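Local coordinates for exported gluconolactonase (PDB 3DR2), which hydrolyses gluconolactone to gluconate, a step of secondary glucose metabolism, and folds as a calcium-binding six-bladed beta-propeller of the SMP-30 family, at residues P149-R154 / H189-A194; T201-Q206 / F244-G249; G213-T218 / D238-G243; R231-V236 / C261-D266. All coordinates share one frame; numbering follows the deposited sequence.

Overall arrangement
Following the chain from the N terminus, contact 1 comes first: it closes a loop of 34 residues, joining the turn after strand 144-147 to the start of strand 190-195 in the next propeller sheet. Contact 2 opens only after contact 1 has closed and packs strand 201-206 on strand 244-246 of the following sheet. Contact 3 is nested inside that loop, setting strand 216-223 against the connection that leads to strand 244-246. Contact 4 crosses both contacts 2 and 3, carrying strand 226-234 across to strand 259-263. Contacts 2 and 4 thus tie two successive sheets together and contact 3 packs the connection between them, while contacts 1 and 3 each bring one ligand to the same calcium ion.

Contact 1 (P149-R154 / H189-A194); sequences PPFGLR and HPNGLA. With CA (calcium ion), chain D.
Pro149 and His189 bring their CA atoms within 4.5 Å where a loop of one beta-propeller sheet, running into a short 3-10 segment that ends at Leu153, meets the residue that leads into strand 190-195 of the next. His189 has a positive phi of 57°, and the strand begins right after it. The Pro149 ring is pressed against the backbone here: its CG lies 3.2 Å from Pro190 O, and CB and CD are just as close. That carbonyl oxygen is buried and has no hydrogen-bond partner in the model. Pro149 CB also rests on His189 CA at 3.8 Å.

The imidazole of His189 lies against Pro150 and Phe151. One corner of it lies over a face of the Phe151 ring, toward the rim; the centroids are 4.9 Å apart and the planes meet obliquely at 50°. His169 of strand 169-174, in the preceding sheet, also meets the His189 ring edge-to-face.

Beyond the histidine, Asn191 turns its side chain to the metal, with CG anti to the backbone N (chi1 -155°). Its amide is shared: ND2 bonds to Thr207 OG1 and comes 4.0 Å from Phe151 CE2, while OD1 is directed to the calcium ion. Glu48, Asn134 and Asp242 are the other protein ligands, with four waters beside them. Asn191 OD1 sits 2.4 Å from the calcium.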
# COMPACT_ATOMS: atom_id res chain seq x y z
N PRO A 149 -10.33 10.26 -15.02
CA PRO A 149 -10.15 11.38 -14.09
C PRO A 149 -8.65 11.46 -13.79
O PRO A 149 -7.90 10.55 -14.13
CB PRO A 149 -10.97 10.95 -12.89
CG PRO A 149 -10.71 9.47 -12.85
CD PRO A 149 -10.84 9.07 -14.32
N PRO A 150 -8.19 12.54 -13.14
CA PRO A 150 -6.77 12.70 -12.81
C PRO A 150 -6.34 12.20 -11.43
O PRO A 150 -5.27 12.56 -10.95
CB PRO A 150 -6.57 14.20 -12.94
CG PRO A 150 -7.84 14.71 -12.33
CD PRO A 150 -8.91 13.82 -12.95
N PHE A 151 -7.15 11.36 -10.80
CA PHE A 151 -6.80 10.86 -9.47
C PHE A 151 -5.41 10.25 -9.39
O PHE A 151 -4.68 10.48 -8.42
CB PHE A 151 -7.85 9.85 -8.99
CG PHE A 151 -9.19 10.46 -8.69
CD1 PHE A 151 -9.31 11.43 -7.69
CD2 PHE A 151 -10.32 10.09 -9.40
CE1 PHE A 151 -10.55 12.01 -7.41
CE2 PHE A 151 -11.56 10.66 -9.13
CZ PHE A 151 -11.67 11.62 -8.13
N GLY A 152 -5.03 9.49 -10.41
CA GLY A 152 -3.72 8.85 -10.43
C GLY A 152 -2.55 9.80 -10.61
O GLY A 152 -1.39 9.39 -10.52
N LEU A 153 -2.83 11.08 -10.85
CA LEU A 153 -1.78 12.08 -11.05
C LEU A 153 -1.60 13.01 -9.86
O LEU A 153 -0.72 13.88 -9.89
CB LEU A 153 -2.10 12.94 -12.27
CG LEU A 153 -2.25 12.23 -13.61
CD1 LEU A 153 -2.64 13.26 -14.69
CD2 LEU A 153 -0.95 11.54 -13.97
N ARG A 154 -2.40 12.84 -8.81
CA ARG A 154 -2.31 13.73 -7.67
C ARG A 154 -2.30 13.05 -6.31
O ARG A 154 -2.74 13.62 -5.32
CB ARG A 154 -3.46 14.74 -7.77
CG ARG A 154 -3.34 15.65 -9.01
CD ARG A 154 -4.66 16.27 -9.45
NE ARG A 154 -4.48 17.13 -10.63
CZ ARG A 154 -5.48 17.68 -11.32
NH1 ARG A 154 -6.74 17.47 -10.97
NH2 ARG A 154 -5.21 18.45 -12.37
N HIS A 189 -14.07 14.80 -13.06
CA HIS A 189 -13.64 13.62 -12.32
C HIS A 189 -14.57 12.43 -12.53
O HIS A 189 -15.11 11.86 -11.57
CB HIS A 189 -13.54 13.94 -10.83
CG HIS A 189 -12.42 14.88 -10.49
ND1 HIS A 189 -11.18 14.44 -10.07
CD2 HIS A 189 -12.34 16.23 -10.56
CE1 HIS A 189 -10.39 15.48 -9.89
NE2 HIS A 189 -11.06 16.57 -10.18
N PRO A 190 -14.78 12.04 -13.80
CA PRO A 190 -15.65 10.90 -14.11
C PRO A 190 -15.04 9.72 -13.37
O PRO A 190 -13.83 9.59 -13.32
CB PRO A 190 -15.54 10.78 -15.63
CG PRO A 190 -14.16 11.29 -15.91
CD PRO A 190 -14.10 12.51 -15.01
N ASN A 191 -15.88 8.87 -12.79
CA ASN A 191 -15.36 7.77 -12.01
C ASN A 191 -15.90 6.41 -12.44
O ASN A 191 -15.29 5.72 -13.26
CB ASN A 191 -15.67 8.02 -10.53
CG ASN A 191 -14.71 7.31 -9.61
OD1 ASN A 191 -14.28 6.21 -9.91
ND2 ASN A 191 -14.38 7.94 -8.48
N GLY A 192 -17.03 6.01 -11.88
CA GLY A 192 -17.61 4.73 -12.26
C GLY A 192 -18.47 4.86 -13.50
O GLY A 192 -18.81 5.97 -13.90
N LEU A 193 -18.81 3.74 -14.11
CA LEU A 193 -19.66 3.76 -15.29
C LEU A 193 -20.27 2.39 -15.49
O LEU A 193 -19.72 1.38 -15.02
CB LEU A 193 -18.88 4.16 -16.54
CG LEU A 193 -17.95 3.14 -17.20
CD1 LEU A 193 -17.52 3.64 -18.58
CD2 LEU A 193 -16.74 2.90 -16.31
N ALA A 194 -21.41 2.36 -16.18
CA ALA A 194 -22.12 1.12 -16.46
C ALA A 194 -23.28 1.39 -17.43
O ALA A 194 -23.87 2.47 -17.41
CB ALA A 194 -22.67 0.53 -15.17
CA CA D . -13.33 4.17 -9.14
O HOH W 1 -15.30 3.43 -10.29
O HOH W 2 -11.30 5.04 -7.87
O HOH W 3 -12.34 2.28 -10.26
O HOH W 4 -14.40 2.33 -7.93

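Contact 2 (T201-Q206 / F244-G249); sequences TLYVSQ and FCVDRG
Tyr203 and Ser205 on strand 201-206 receive the Phe244 ring from strand 244-246, a face-to-face packing of neighbouring beta-propeller sheets. The two strand segments run nearly antiparallel, at 166°, with their axes 9.1 Å apart, so side chains and not backbone bonds fill the gap.

Apolar contacts come first. Phe244 CE1 rests on Tyr203 CB at 3.7 Å, and its CE2 reaches Ser205 CB at 3.6 Å, so the ring edge spans from Tyr203 to Ser205. Two residues further along strand 244-246, Val246 CG2 meets the Tyr203 ring obliquely, 4.0 Å from CD1, the two side chains crossing at about a right angle.

Ring edge against backbone is the second kind. With CG set between its backbone N and carbonyl carbon (chi1 53°), Phe244 presents its rim to strand 201-206, and Tyr203 O and Ser205 N both lie in the plane of the ring. A carbonyl oxygen facing C-H groups in this way is electrostatically reasonable, though weak.

The polar bonds of Ser205 OG leave the contact: they go to Gly192 N and to Pro241 O and Asp242 O, in the connection just before Phe244. Ser205 OG also lies 3.7 Å from Phe244 CE2.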
# COMPACT_ATOMS: atom_id res chain seq x y z
N THR A 201 -28.80 3.63 -22.32
CA THR A 201 -28.40 4.64 -21.35
C THR A 201 -27.04 4.27 -20.76
O THR A 201 -26.80 3.12 -20.42
CB THR A 201 -29.43 4.75 -20.20
OG1 THR A 201 -30.70 5.14 -20.73
CG2 THR A 201 -28.98 5.78 -19.17
N LEU A 202 -26.16 5.26 -20.65
CA LEU A 202 -24.84 5.04 -20.06
C LEU A 202 -24.82 5.87 -18.79
O LEU A 202 -25.08 7.08 -18.82
CB LEU A 202 -23.73 5.52 -20.99
CG LEU A 202 -22.30 4.99 -20.79
CD1 LEU A 202 -21.30 6.09 -21.10
CD2 LEU A 202 -22.09 4.47 -19.39
N TYR A 203 -24.51 5.23 -17.66
CA TYR A 203 -24.43 5.93 -16.38
C TYR A 203 -22.96 6.15 -16.07
O TYR A 203 -22.14 5.26 -16.26
CB TYR A 203 -25.06 5.09 -15.27
CG TYR A 203 -26.48 4.66 -15.51
CD1 TYR A 203 -26.78 3.40 -16.01
CD2 TYR A 203 -27.55 5.52 -15.22
CE1 TYR A 203 -28.09 2.99 -16.20
CE2 TYR A 203 -28.86 5.13 -15.41
CZ TYR A 203 -29.13 3.85 -15.90
OH TYR A 203 -30.43 3.44 -16.08
N VAL A 204 -22.63 7.35 -15.61
CA VAL A 204 -21.25 7.70 -15.27
C VAL A 204 -21.27 8.58 -14.03
O VAL A 204 -21.99 9.57 -14.00
CB VAL A 204 -20.58 8.52 -16.40
CG1 VAL A 204 -19.12 8.79 -16.05
CG2 VAL A 204 -20.67 7.78 -17.72
N SER A 205 -20.51 8.22 -13.01
CA SER A 205 -20.51 9.06 -11.82
C SER A 205 -19.40 10.10 -11.93
O SER A 205 -18.41 9.91 -12.65
CB SER A 205 -20.32 8.23 -10.54
OG SER A 205 -19.03 7.64 -10.47
N GLN A 206 -19.58 11.22 -11.24
CA GLN A 206 -18.61 12.30 -11.22
C GLN A 206 -18.33 12.53 -9.75
O GLN A 206 -19.26 12.81 -8.98
CB GLN A 206 -19.19 13.57 -11.87
CG GLN A 206 -19.62 13.41 -13.32
CD GLN A 206 -20.07 14.72 -13.94
OE1 GLN A 206 -19.29 15.67 -14.04
NE2 GLN A 206 -21.33 14.78 -14.35
N PHE A 244 -20.01 1.34 -9.56
CA PHE A 244 -21.35 0.78 -9.45
C PHE A 244 -21.62 -0.18 -10.60
O PHE A 244 -20.84 -0.26 -11.55
CB PHE A 244 -22.38 1.91 -9.46
CG PHE A 244 -22.24 2.86 -10.62
CD1 PHE A 244 -22.79 2.56 -11.86
CD2 PHE A 244 -21.53 4.05 -10.47
CE1 PHE A 244 -22.65 3.43 -12.94
CE2 PHE A 244 -21.38 4.93 -11.54
CZ PHE A 244 -21.94 4.62 -12.78
N CYS A 245 -22.72 -0.92 -10.51
CA CYS A 245 -23.09 -1.85 -11.56
C CYS A 245 -24.59 -1.81 -11.78
O CYS A 245 -25.33 -1.25 -10.97
CB CYS A 245 -22.65 -3.27 -11.20
SG CYS A 245 -23.46 -3.98 -9.75
N VAL A 246 -25.03 -2.39 -12.89
CA VAL A 246 -26.45 -2.44 -13.22
C VAL A 246 -26.84 -3.89 -13.47
O VAL A 246 -26.13 -4.60 -14.18
CB VAL A 246 -26.76 -1.61 -14.47
CG1 VAL A 246 -28.24 -1.71 -14.81
CG2 VAL A 246 -26.37 -0.15 -14.24
N ASP A 247 -27.95 -4.34 -12.90
CA ASP A 247 -28.38 -5.72 -13.08
C ASP A 247 -29.31 -5.89 -14.28
O ASP A 247 -29.70 -4.91 -14.91
CB ASP A 247 -29.04 -6.25 -11.80
CG ASP A 247 -30.35 -5.57 -11.47
OD1 ASP A 247 -30.75 -5.61 -10.28
OD2 ASP A 247 -30.99 -5.00 -12.38
N ARG A 248 -29.64 -7.13 -14.61
CA ARG A 248 -30.50 -7.41 -15.76
C ARG A 248 -31.86 -6.73 -15.69
O ARG A 248 -32.50 -6.49 -16.72
CB ARG A 248 -30.69 -8.92 -15.93
CG ARG A 248 -30.04 -9.49 -17.19
CD ARG A 248 -28.65 -10.04 -16.93
NE ARG A 248 -28.67 -11.19 -16.03
CZ ARG A 248 -27.60 -11.91 -15.71
NH1 ARG A 248 -26.41 -11.61 -16.22
NH2 ARG A 248 -27.71 -12.94 -14.87
N GLY A 249 -32.32 -6.42 -14.48
CA GLY A 249 -33.61 -5.76 -14.31
C GLY A 249 -33.54 -4.26 -14.48
O GLY A 249 -34.57 -3.58 -14.50

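Contact 3 (G213-T218 / D238-G243); sequences GSVEIT and DGLPDG. With CA (calcium ion), chain D.
Val215 swings CG1 anti to its backbone N (chi1 171°) and straight at Pro241, while Ile217 keeps CG1 beside the backbone N (chi1 -65°), which lets it reach the same proline at CB. Together they hold the Pro241 ring from two directions. Val215 CG1 is 3.4 Å from Pro241 CD, tighter than usual for two carbons, and also touches Leu240 CD2 at 3.8 Å, crossing that side chain at about a right angle. Ile217 CG1 lies 3.7 Å from Pro241 CB, the two side chains sliding past each other in opposite directions.

Pro241 is the centre of an inverse gamma turn, closed by a weak bond from Asp242 N to Leu240 O. The turn leads into Asp242, whose OD1 binds the calcium ion at 2.4 Å; Asn191, Asn134 and Glu48 supply the other protein ligands. Packing on the proline therefore lies right beside a metal ligand.

Glu216 sets its CB away from this interface and is held within its own segment, by a residue on either side. Its OE1 takes Thr218 OG1 at 2.7 Å through the anti lone pair, and its OE2 takes Ser214 OG at 3.0 Å, so both oxygens are used.

In the propeller, strand 216-223 lies between strands 201-206 and 226-234, and the 238-243 connection runs past its beginning, with Ser254 of strand 252-254 touching both Ile217 and Pro241, on the way to strand 244-246.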
# COMPACT_ATOMS: atom_id res chain seq x y z
N GLY A 213 -18.96 20.02 -10.96
CA GLY A 213 -18.64 20.22 -9.56
C GLY A 213 -19.53 19.38 -8.66
O GLY A 213 -19.24 19.18 -7.48
N SER A 214 -20.62 18.89 -9.22
CA SER A 214 -21.58 18.08 -8.49
C SER A 214 -21.09 16.65 -8.32
O SER A 214 -20.49 16.08 -9.23
CB SER A 214 -22.91 18.07 -9.24
OG SER A 214 -23.88 17.29 -8.57
N VAL A 215 -21.31 16.07 -7.14
CA VAL A 215 -20.94 14.68 -6.89
C VAL A 215 -22.24 13.96 -7.19
O VAL A 215 -23.23 14.14 -6.47
CB VAL A 215 -20.54 14.43 -5.43
CG1 VAL A 215 -20.39 12.93 -5.20
CG2 VAL A 215 -19.23 15.13 -5.11
N GLU A 216 -22.26 13.15 -8.25
CA GLU A 216 -23.49 12.49 -8.64
C GLU A 216 -23.25 11.36 -9.62
O GLU A 216 -22.13 11.11 -10.07
CB GLU A 216 -24.40 13.51 -9.33
CG GLU A 216 -23.79 14.01 -10.64
CD GLU A 216 -24.71 14.92 -11.45
OE1 GLU A 216 -24.90 14.65 -12.65
OE2 GLU A 216 -25.24 15.90 -10.88
N ILE A 217 -24.34 10.68 -9.95
CA ILE A 217 -24.33 9.64 -10.96
C ILE A 217 -25.09 10.34 -12.08
O ILE A 217 -26.21 10.82 -11.89
CB ILE A 217 -25.10 8.38 -10.54
CG1 ILE A 217 -24.41 7.72 -9.35
CG2 ILE A 217 -25.16 7.40 -11.72
CD1 ILE A 217 -25.10 6.46 -8.88
N THR A 218 -24.45 10.43 -13.24
CA THR A 218 -25.03 11.09 -14.40
C THR A 218 -25.46 10.06 -15.44
O THR A 218 -24.85 9.00 -15.55
CB THR A 218 -24.00 12.04 -15.03
OG1 THR A 218 -23.40 12.84 -14.00
CG2 THR A 218 -24.65 12.94 -16.06
N ASP A 238 -24.74 9.39 1.29
CA ASP A 238 -23.46 9.71 1.90
C ASP A 238 -22.23 9.29 1.11
O ASP A 238 -22.22 8.24 0.46
CB ASP A 238 -23.39 9.07 3.29
CG ASP A 238 -24.43 9.63 4.22
OD1 ASP A 238 -24.28 10.79 4.65
OD2 ASP A 238 -25.41 8.91 4.53
N GLY A 239 -21.19 10.10 1.17
CA GLY A 239 -19.96 9.78 0.48
C GLY A 239 -20.01 9.94 -1.02
O GLY A 239 -20.82 10.70 -1.55
N LEU A 240 -19.15 9.20 -1.70
CA LEU A 240 -19.05 9.28 -3.14
C LEU A 240 -19.57 8.06 -3.89
O LEU A 240 -19.30 6.92 -3.50
CB LEU A 240 -17.59 9.46 -3.54
CG LEU A 240 -16.78 10.55 -2.83
CD1 LEU A 240 -15.30 10.30 -3.02
CD2 LEU A 240 -17.19 11.90 -3.37
N PRO A 241 -20.33 8.28 -4.97
CA PRO A 241 -20.83 7.15 -5.75
C PRO A 241 -19.64 6.83 -6.66
O PRO A 241 -19.55 7.32 -7.79
CB PRO A 241 -22.02 7.74 -6.50
CG PRO A 241 -21.61 9.17 -6.71
CD PRO A 241 -20.99 9.54 -5.38
N ASP A 242 -18.70 6.05 -6.13
CA ASP A 242 -17.47 5.68 -6.80
C ASP A 242 -17.73 4.73 -7.97
O ASP A 242 -17.89 5.16 -9.11
CB ASP A 242 -16.54 5.02 -5.78
CG ASP A 242 -15.08 5.11 -6.16
OD1 ASP A 242 -14.75 4.89 -7.35
OD2 ASP A 242 -14.25 5.39 -5.27
N GLY A 243 -17.75 3.44 -7.68
CA GLY A 243 -18.02 2.45 -8.71
C GLY A 243 -19.41 1.89 -8.50
O GLY A 243 -19.95 1.95 -7.40
CA CA D . -13.33 4.17 -9.14
O HOH W 1 -15.30 3.43 -10.29
O HOH W 2 -11.30 5.04 -7.87
O HOH W 3 -12.34 2.28 -10.26
O HOH W 4 -14.40 2.33 -7.93

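Contact 4 (R231-V236 / C261-D266); sequences RHFASV and CVFDSD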
# COMPACT_ATOMS: atom_id res chain seq x y z
N ARG A 231 -27.91 14.20 -18.14
CA ARG A 231 -28.84 14.51 -17.06
C ARG A 231 -28.43 13.87 -15.74
O ARG A 231 -27.76 12.83 -15.72
CB ARG A 231 -30.23 14.02 -17.43
CG ARG A 231 -30.25 12.54 -17.76
CD ARG A 231 -31.61 12.06 -18.22
NE ARG A 231 -31.62 10.62 -18.49
CZ ARG A 231 -31.01 10.03 -19.51
NH1 ARG A 231 -30.32 10.74 -20.40
NH2 ARG A 231 -31.10 8.71 -19.66
N HIS A 232 -28.84 14.49 -14.63
CA HIS A 232 -28.55 13.96 -13.31
C HIS A 232 -29.45 12.74 -13.10
O HIS A 232 -30.65 12.81 -13.35
CB HIS A 232 -28.84 15.01 -12.24
CG HIS A 232 -28.85 14.48 -10.84
ND1 HIS A 232 -29.92 13.81 -10.30
CD2 HIS A 232 -27.90 14.51 -9.87
CE1 HIS A 232 -29.65 13.46 -9.06
NE2 HIS A 232 -28.43 13.88 -8.77
N PHE A 233 -28.86 11.64 -12.65
CA PHE A 233 -29.62 10.42 -12.42
C PHE A 233 -29.89 10.21 -10.93
O PHE A 233 -31.02 9.94 -10.54
CB PHE A 233 -28.89 9.21 -13.00
CG PHE A 233 -29.52 7.89 -12.63
CD1 PHE A 233 -28.98 7.11 -11.61
CD2 PHE A 233 -30.68 7.45 -13.27
CE1 PHE A 233 -29.58 5.90 -11.24
CE2 PHE A 233 -31.29 6.25 -12.90
CZ PHE A 233 -30.74 5.47 -11.89
N ALA A 234 -28.86 10.32 -10.11
CA ALA A 234 -29.05 10.14 -8.68
C ALA A 234 -27.87 10.61 -7.86
O ALA A 234 -26.76 10.77 -8.37
CB ALA A 234 -29.34 8.67 -8.37
N SER A 235 -28.13 10.84 -6.58
CA SER A 235 -27.11 11.25 -5.63
C SER A 235 -27.20 10.22 -4.52
O SER A 235 -28.31 9.82 -4.15
CB SER A 235 -27.41 12.63 -5.05
OG SER A 235 -27.38 13.64 -6.05
N VAL A 236 -26.07 9.76 -4.00
CA VAL A 236 -26.13 8.80 -2.90
C VAL A 236 -26.20 9.62 -1.62
O VAL A 236 -25.63 10.71 -1.53
CB VAL A 236 -24.89 7.87 -2.86
CG1 VAL A 236 -24.92 6.94 -4.06
CG2 VAL A 236 -23.60 8.68 -2.84
N CYS A 261 -26.04 1.47 -2.38
CA CYS A 261 -27.38 2.02 -2.57
C CYS A 261 -27.95 1.39 -3.83
O CYS A 261 -27.23 1.21 -4.81
CB CYS A 261 -27.33 3.54 -2.74
SG CYS A 261 -26.69 4.47 -1.34
N VAL A 262 -29.23 1.06 -3.80
CA VAL A 262 -29.88 0.46 -4.95
C VAL A 262 -30.97 1.39 -5.47
O VAL A 262 -31.85 1.81 -4.72
CB VAL A 262 -30.50 -0.91 -4.59
CG1 VAL A 262 -30.97 -1.61 -5.85
CG2 VAL A 262 -29.47 -1.77 -3.86
N PHE A 263 -30.89 1.72 -6.76
CA PHE A 263 -31.87 2.59 -7.41
C PHE A 263 -32.54 1.84 -8.55
O PHE A 263 -31.92 0.97 -9.15
CB PHE A 263 -31.18 3.82 -8.02
CG PHE A 263 -30.35 4.61 -7.06
CD1 PHE A 263 -29.03 4.27 -6.82
CD2 PHE A 263 -30.88 5.73 -6.42
CE1 PHE A 263 -28.24 5.03 -5.96
CE2 PHE A 263 -30.10 6.50 -5.56
CZ PHE A 263 -28.78 6.15 -5.33
N ASP A 264 -33.79 2.18 -8.84
CA ASP A 264 -34.47 1.55 -9.96
C ASP A 264 -34.10 2.39 -11.18
O ASP A 264 -33.41 3.40 -11.03
CB ASP A 264 -36.00 1.49 -9.74
CG ASP A 264 -36.67 2.86 -9.73
OD1 ASP A 264 -37.85 2.93 -9.29
OD2 ASP A 264 -36.06 3.86 -10.15
N SER A 265 -34.53 1.98 -12.37
CA SER A 265 -34.17 2.72 -13.58
C SER A 265 -34.69 4.16 -13.62
O SER A 265 -34.21 4.97 -14.41
CB SER A 265 -34.66 1.96 -14.81
OG SER A 265 -36.07 1.82 -14.80
N ASP A 266 -35.66 4.49 -12.78
CA ASP A 266 -36.18 5.85 -12.77
C ASP A 266 -35.42 6.73 -11.77
O ASP A 266 -35.77 7.89 -11.58
CB ASP A 266 -37.68 5.86 -12.44
CG ASP A 266 -38.51 5.12 -13.47
OD1 ASP A 266 -38.34 5.38 -14.69
OD2 ASP A 266 -39.34 4.27 -13.08
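Ser235, whose carbonyl O sits at the edge of the Phe263 ring, has its side chain tied on the far side: OG and His232 NE2 are 2.9 Å apart in a nearly straight hydrogen bond (169°). This bond bridges the end of strand 226-234, and one face of the imidazole lies over Ala234 N, toward its rim. Phe233 and Ala234 both face Ile217, a classic beta bulge at the outer edge of one propeller sheet, where it packs on strand 259-263 of the next.

Ala234 meets that next sheet directly. Its CB stands over one face of the Phe263 ring in a CH-pi contact, 4.0 Å from the centroid and 23° off the normal. Val236 approaches the same ring from its edge, CG1 being 4.1 Å from Phe263 CZ, and also leans on Cys261 SG.

Phe233 extends across with CG anti to its backbone N (chi1 172°), which carries the ring to the turn after strand 259-263. There CE2 meets Ser265 O at 3.5 Å in the plane of the ring, and CZ comes equally close to Asp264 O. Tyr203 meets this ring edge-to-face within its own sheet. The turn is pinned by Asp264 OD2, bonded to Gln268 N and weakly to Asp266 N.

Cohesion between the sheets is apolar and aromatic, probably helped a little by carbonyl oxygens at a ring edge, while the hydrogen bonds described here shape each side separately.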